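Local coordinates for protein ATP phosphoribosyltransferase (Thermotoga maritima, PDB 1O63) that probably catalyses the first step of histidine biosynthesis, the condensation of ATP with 5-phosphoribose 1-diphosphate to give N'-(5'-phosphoribosyl)-ATP, at residues T18-T23 with V189-K194; S32-G37 with V41-R46. All coordinates share one frame; numbering follows the deposited sequence.

The two contacts sit in the same lobe of the folded chain, their centres about 16 Å apart, and helix 13-23, one partner of contact 1, also packs on the hairpin of contact 2. Contact 1 joins that helix to the C-terminal helix 185-204 through a few side chains: a small apolar meeting of Leu20 and Phe191 with an exposed lysine beside it. Contact 2 pairs neighbouring strands of the sheet, so backbone hydrogen bonds carry it and side chains dress its two faces; it buries about twice as much surface. Both are partly buried. They meet where Leu20 CD1 lies 3.7 Å from Cys42 SG, and along the chain the hairpin is nested within the loop closed by the helix contact.

Contact 1. Residues T18-T23 with V189-K194; sequences TYLKKT and VSFLEK
Leu20 and Phe191 make the closest side-chain meeting between these two helices. The CD2 methyl of Leu20 comes to CZ of Phe191 at 3.9 Å, arriving at the edge of the ring and in its plane, with the two side chains crossing at about a right angle. Phe191 gets there because its CG stands anti to the backbone N (chi1 172°), which sends the ring across the gap between helix axes 11.0 Å apart. Neighbours fill in round this inner side: Leu20 also packs on Val25, and Phe191 on Leu3 and on Ile61 of strand 61-65, while buried Tyr19 extends the interface onto Ile199.

One turn after Leu20, buried Thr23 points toward the second helix. Its OG1 bonds back to the carbonyl O of Leu20 at 2.9 Å, the donor tilted 25° from the carbonyl plane, which helps to hold the side chain's rotation. The same oxygen lies 4.2 Å from CE1 of Phe191, in an oblique approach. Putting a valine here would probably leave the Leu20 carbonyl without its hydroxyl partner.

The outer side is looser. Lys194 is exposed; a bend at chi3 brings its CE to 3.4 Å from the carbonyl O of Thr23, and chi4 leaves its NZ 3.5 Å from that oxygen. Farther along helix 185-204, Asp202 takes a salt bridge from Lys22. With only 188 Å² buried between the segments, they touch at few points. The arrangement is that of two helices packed steeply across one another, at 103°, as the C-terminal helix runs past the end of helix 13-23, consistent with the periplasmic-binding-protein-like alpha/beta fold of this family.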
loop_
_atom_site.group_PDB
_atom_site.type_symbol
_atom_site.label_atom_id
_atom_site.label_comp_id
_atom_site.label_asym_id
_atom_site.label_seq_id
_atom_site.Cartn_x
_atom_site.Cartn_y
_atom_site.Cartn_z
ATOM N N THR A 18 -3.610 -1.106 -23.480
ATOM C CA THR A 18 -3.994 -0.629 -24.831
ATOM C C THR A 18 -2.800 -0.488 -25.733
ATOM O O THR A 18 -2.851 -0.872 -26.934
ATOM C CB THR A 18 -4.803 0.673 -24.705
ATOM O OG1 THR A 18 -6.099 0.288 -24.183
ATOM C CG2 THR A 18 -5.001 1.384 -26.021
ATOM N N TYR A 19 -1.639 -0.052 -25.221
ATOM C CA TYR A 19 -0.441 0.022 -26.063
ATOM C C TYR A 19 -0.092 -1.371 -26.614
ATOM O O TYR A 19 0.204 -1.513 -27.807
ATOM C CB TYR A 19 0.792 0.570 -25.386
ATOM C CG TYR A 19 0.750 1.940 -24.771
ATOM C CD1 TYR A 19 0.163 3.023 -25.397
ATOM C CD2 TYR A 19 1.345 2.156 -23.522
ATOM C CE1 TYR A 19 0.124 4.276 -24.802
ATOM C CE2 TYR A 19 1.320 3.406 -22.938
ATOM C CZ TYR A 19 0.722 4.458 -23.570
ATOM O OH TYR A 19 0.718 5.693 -22.948
ATOM N N LEU A 20 -0.031 -2.357 -25.732
ATOM C CA LEU A 20 0.319 -3.715 -26.165
ATOM C C LEU A 20 -0.697 -4.237 -27.173
ATOM O O LEU A 20 -0.339 -4.972 -28.098
ATOM C CB LEU A 20 0.308 -4.649 -24.939
ATOM C CG LEU A 20 1.235 -4.255 -23.785
ATOM C CD1 LEU A 20 1.245 -5.376 -22.741
ATOM C CD2 LEU A 20 2.648 -4.000 -24.306
ATOM N N LYS A 21 -1.974 -3.969 -26.914
ATOM C CA LYS A 21 -3.040 -4.354 -27.846
ATOM C C LYS A 21 -2.756 -3.780 -29.223
ATOM O O LYS A 21 -2.679 -4.536 -30.201
ATOM C CB LYS A 21 -4.407 -3.916 -27.311
ATOM C CG LYS A 21 -5.582 -4.378 -28.169
ATOM C CD LYS A 21 -6.864 -3.615 -27.840
ATOM C CE LYS A 21 -8.003 -4.070 -28.752
ATOM N NZ LYS A 21 -9.222 -3.227 -28.593
ATOM N N LYS A 22 -2.329 -2.511 -29.316
ATOM C CA LYS A 22 -2.020 -1.942 -30.627
ATOM C C LYS A 22 -0.697 -2.378 -31.220
ATOM O O LYS A 22 -0.484 -2.150 -32.427
ATOM C CB LYS A 22 -2.092 -0.414 -30.624
ATOM C CG LYS A 22 -3.438 0.091 -30.058
ATOM C CD LYS A 22 -3.401 1.604 -30.029
ATOM C CE LYS A 22 -4.739 2.228 -29.700
ATOM N NZ LYS A 22 -4.568 3.717 -29.541
ATOM N N THR A 23 0.226 -2.963 -30.457
ATOM C CA THR A 23 1.453 -3.478 -31.023
ATOM C C THR A 23 1.243 -4.853 -31.662
ATOM O O THR A 23 2.075 -5.286 -32.463
ATOM C CB THR A 23 2.626 -3.584 -30.032
ATOM O OG1 THR A 23 2.397 -4.696 -29.158
ATOM C CG2 THR A 23 2.767 -2.300 -29.230
ATOM N N VAL A 189 15.042 -5.081 -28.416
ATOM C CA VAL A 189 15.184 -3.905 -29.263
ATOM C C VAL A 189 14.042 -3.799 -30.248
ATOM O O VAL A 189 13.475 -2.726 -30.456
ATOM C CB VAL A 189 16.541 -3.897 -29.981
ATOM C CG1 VAL A 189 16.567 -2.891 -31.134
ATOM C CG2 VAL A 189 17.660 -3.589 -28.996
ATOM N N SER A 190 13.708 -4.923 -30.895
ATOM C CA SER A 190 12.652 -4.971 -31.891
ATOM C C SER A 190 11.282 -4.700 -31.298
ATOM O O SER A 190 10.442 -3.979 -31.862
ATOM C CB SER A 190 12.644 -6.348 -32.578
ATOM O OG SER A 190 11.546 -6.412 -33.470
ATOM N N PHE A 191 10.986 -5.345 -30.158
ATOM C CA PHE A 191 9.694 -5.086 -29.505
ATOM C C PHE A 191 9.616 -3.613 -29.104
ATOM O O PHE A 191 8.604 -2.947 -29.350
ATOM C CB PHE A 191 9.509 -6.013 -28.296
ATOM C CG PHE A 191 8.288 -5.676 -27.478
ATOM C CD1 PHE A 191 7.040 -6.112 -27.869
ATOM C CD2 PHE A 191 8.399 -4.906 -26.336
ATOM C CE1 PHE A 191 5.911 -5.790 -27.137
ATOM C CE2 PHE A 191 7.278 -4.583 -25.587
ATOM C CZ PHE A 191 6.040 -5.031 -25.991
ATOM N N LEU A 192 10.694 -3.050 -28.570
ATOM C CA LEU A 192 10.696 -1.641 -28.154
ATOM C C LEU A 192 10.496 -0.693 -29.332
ATOM O O LEU A 192 9.916 0.392 -29.176
ATOM C CB LEU A 192 11.981 -1.293 -27.400
ATOM C CG LEU A 192 12.177 -2.028 -26.064
ATOM C CD1 LEU A 192 13.498 -1.667 -25.415
ATOM C CD2 LEU A 192 11.004 -1.728 -25.138
ATOM N N GLU A 193 10.963 -1.071 -30.522
ATOM C CA GLU A 193 10.741 -0.265 -31.716
ATOM C C GLU A 193 9.258 -0.215 -32.077
ATOM O O GLU A 193 8.743 0.870 -32.314
ATOM C CB GLU A 193 11.496 -0.813 -32.927
ATOM C CG GLU A 193 12.998 -0.692 -32.891
ATOM C CD GLU A 193 13.639 -0.971 -34.239
ATOM O OE1 GLU A 193 13.083 -0.530 -35.269
ATOM O OE2 GLU A 193 14.694 -1.642 -34.273
ATOM N N LYS A 194 8.612 -1.368 -32.187
ATOM C CA LYS A 194 7.186 -1.407 -32.460
ATOM C C LYS A 194 6.378 -0.636 -31.415
ATOM O O LYS A 194 5.440 0.090 -31.748
ATOM C CB LYS A 194 6.679 -2.846 -32.494
ATOM C CG LYS A 194 7.278 -3.712 -33.578
ATOM C CD LYS A 194 6.651 -5.107 -33.567
ATOM C CE LYS A 194 5.166 -5.035 -33.856
ATOM N NZ LYS A 194 4.682 -6.237 -34.592
#

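Contact 2. Residues S32-G37 with V41-R46; sequences SILREG and VCFMVR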
loop_
_atom_site.group_PDB
_atom_site.type_symbol
_atom_site.label_atom_id
_atom_site.label_comp_id
_atom_site.label_asym_id
_atom_site.label_seq_id
_atom_site.Cartn_x
_atom_site.Cartn_y
_atom_site.Cartn_z
ATOM N N SER A 32 -6.372 -12.617 -13.219
ATOM C CA SER A 32 -6.185 -11.334 -12.545
ATOM C C SER A 32 -4.688 -10.979 -12.502
ATOM O O SER A 32 -4.314 -9.848 -12.745
ATOM C CB SER A 32 -6.690 -11.425 -11.102
ATOM O OG SER A 32 -6.751 -10.174 -10.477
ATOM N N ILE A 33 -3.844 -11.988 -12.244
ATOM C CA ILE A 33 -2.424 -11.739 -12.123
ATOM C C ILE A 33 -1.581 -12.126 -13.314
ATOM O O ILE A 33 -0.381 -11.778 -13.317
ATOM C CB ILE A 33 -1.866 -12.445 -10.859
ATOM C CG1 ILE A 33 -1.950 -13.955 -11.071
ATOM C CG2 ILE A 33 -2.649 -12.010 -9.613
ATOM C CD1 ILE A 33 -1.392 -14.795 -9.951
ATOM N N LEU A 34 -2.087 -12.873 -14.287
ATOM C CA LEU A 34 -1.213 -13.326 -15.393
ATOM C C LEU A 34 -1.924 -13.388 -16.731
ATOM O O LEU A 34 -2.976 -14.032 -16.815
ATOM C CB LEU A 34 -0.712 -14.742 -15.044
ATOM C CG LEU A 34 0.285 -15.358 -16.029
ATOM C CD1 LEU A 34 1.638 -14.650 -15.885
ATOM C CD2 LEU A 34 0.442 -16.846 -15.762
ATOM N N ARG A 35 -1.409 -12.689 -17.744
ATOM C CA ARG A 35 -1.998 -12.681 -19.079
ATOM C C ARG A 35 -0.969 -13.281 -20.050
ATOM O O ARG A 35 0.138 -12.749 -20.134
ATOM C CB ARG A 35 -2.334 -11.283 -19.587
ATOM C CG ARG A 35 -2.883 -10.324 -18.583
ATOM C CD ARG A 35 -4.232 -10.731 -18.028
ATOM N NE ARG A 35 -4.755 -9.644 -17.176
ATOM C CZ ARG A 35 -5.372 -8.581 -17.700
ATOM N NH1 ARG A 35 -5.565 -8.514 -19.023
ATOM N NH2 ARG A 35 -5.814 -7.619 -16.922
ATOM N N GLU A 36 -1.356 -14.364 -20.714
ATOM C CA GLU A 36 -0.417 -15.097 -21.548
ATOM C C GLU A 36 -0.788 -14.988 -23.025
ATOM O O GLU A 36 -1.950 -15.106 -23.413
ATOM C CB GLU A 36 -0.405 -16.585 -21.163
ATOM C CG GLU A 36 -0.521 -16.877 -19.687
ATOM C CD GLU A 36 -0.759 -18.340 -19.373
ATOM O OE1 GLU A 36 0.026 -19.174 -19.873
ATOM O OE2 GLU A 36 -1.714 -18.664 -18.636
ATOM N N GLY A 37 0.242 -14.823 -23.851
ATOM C CA GLY A 37 0.021 -14.728 -25.287
ATOM C C GLY A 37 1.237 -15.329 -26.002
ATOM O O GLY A 37 2.224 -15.669 -25.350
ATOM N N VAL A 41 4.247 -12.907 -21.965
ATOM C CA VAL A 41 3.546 -13.182 -20.701
ATOM C C VAL A 41 3.527 -11.858 -19.917
ATOM O O VAL A 41 4.583 -11.219 -19.800
ATOM C CB VAL A 41 4.291 -14.237 -19.890
ATOM C CG1 VAL A 41 3.787 -14.326 -18.454
ATOM C CG2 VAL A 41 4.188 -15.605 -20.562
ATOM N N CYS A 42 2.348 -11.465 -19.448
ATOM C CA CYS A 42 2.267 -10.243 -18.650
ATOM C C CYS A 42 2.013 -10.601 -17.184
ATOM O O CYS A 42 1.028 -11.272 -16.896
ATOM C CB CYS A 42 1.118 -9.336 -19.131
ATOM S SG CYS A 42 1.454 -8.506 -20.697
ATOM N N PHE A 43 2.901 -10.114 -16.314
ATOM C CA PHE A 43 2.651 -10.227 -14.870
ATOM C C PHE A 43 1.890 -8.953 -14.449
ATOM O O PHE A 43 2.402 -7.858 -14.700
ATOM C CB PHE A 43 3.978 -10.340 -14.146
ATOM C CG PHE A 43 4.817 -11.533 -14.535
ATOM C CD1 PHE A 43 6.172 -11.367 -14.829
ATOM C CD2 PHE A 43 4.301 -12.798 -14.554
ATOM C CE1 PHE A 43 6.936 -12.486 -15.147
ATOM C CE2 PHE A 43 5.054 -13.920 -14.851
ATOM C CZ PHE A 43 6.398 -13.743 -15.189
HETATM N N MSE A 44 0.707 -9.096 -13.886
HETATM C CA MSE A 44 -0.106 -7.926 -13.483
HETATM C C MSE A 44 0.141 -7.641 -12.014
HETATM O O MSE A 44 -0.154 -8.493 -11.173
HETATM C CB MSE A 44 -1.579 -8.229 -13.733
HETATM C CG MSE A 44 -1.871 -8.814 -15.112
HETATM SE SE MSE A 44 -1.484 -7.555 -16.524
HETATM C CE MSE A 44 -2.430 -6.021 -15.881
ATOM N N VAL A 45 0.881 -6.576 -11.708
ATOM C CA VAL A 45 1.378 -6.366 -10.350
ATOM C C VAL A 45 1.116 -4.952 -9.861
ATOM O O VAL A 45 0.763 -4.090 -10.673
ATOM C CB VAL A 45 2.899 -6.638 -10.271
ATOM C CG1 VAL A 45 3.214 -8.068 -10.757
ATOM C CG2 VAL A 45 3.695 -5.640 -11.115
ATOM N N ARG A 46 1.244 -4.737 -8.557
ATOM C CA ARG A 46 1.065 -3.383 -8.007
ATOM C C ARG A 46 2.205 -2.517 -8.550
ATOM O O ARG A 46 3.338 -2.989 -8.707
ATOM C CB ARG A 46 1.061 -3.379 -6.511
ATOM C CG ARG A 46 0.068 -4.219 -5.761
ATOM C CD ARG A 46 -1.365 -3.980 -6.149
ATOM N NE ARG A 46 -1.719 -2.582 -6.348
ATOM C CZ ARG A 46 -2.877 -2.209 -6.901
ATOM N NH1 ARG A 46 -3.165 -0.925 -7.062
ATOM N NH2 ARG A 46 -3.752 -3.140 -7.277
#
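Leu34 turns its CG anti to the backbone N (chi1 -176°), which lays the side chain alongside Phe43, both pointing the same way. Its CD1 reaches CD2 of that ring at 3.5 Å and, more tightly than usual for two carbons, CG1 of Val41 at 3.4 Å. On the face of Arg35 and Cys42, bends at chi2 and chi3 fold the selenomethionine Met44 back across the arginine at about a right angle. SE sits over one face of the guanidinium and 3.7 Å from CG of Arg35, while the arginine's charge is met by a salt bridge to Glu30.

The backbones bind as an antiparallel hairpin. Arg35 and Cys42 form a hydrogen-bonded pair: Arg35 N gives to Cys42 O at 2.9 Å, and Cys42 N to Arg35 O at an unusually short 2.6 Å. Met44 N continues the pairing to Ile33 O at 2.9 Å.

Strand 34-37 is flanked by strand 27-30, and strand 40-45 by strand 4-8. Helix 13-23 covers the Arg35 and Cys42 face through Met17 and Leu20, whereas Phe43 packs on Ala140 of the second subunit.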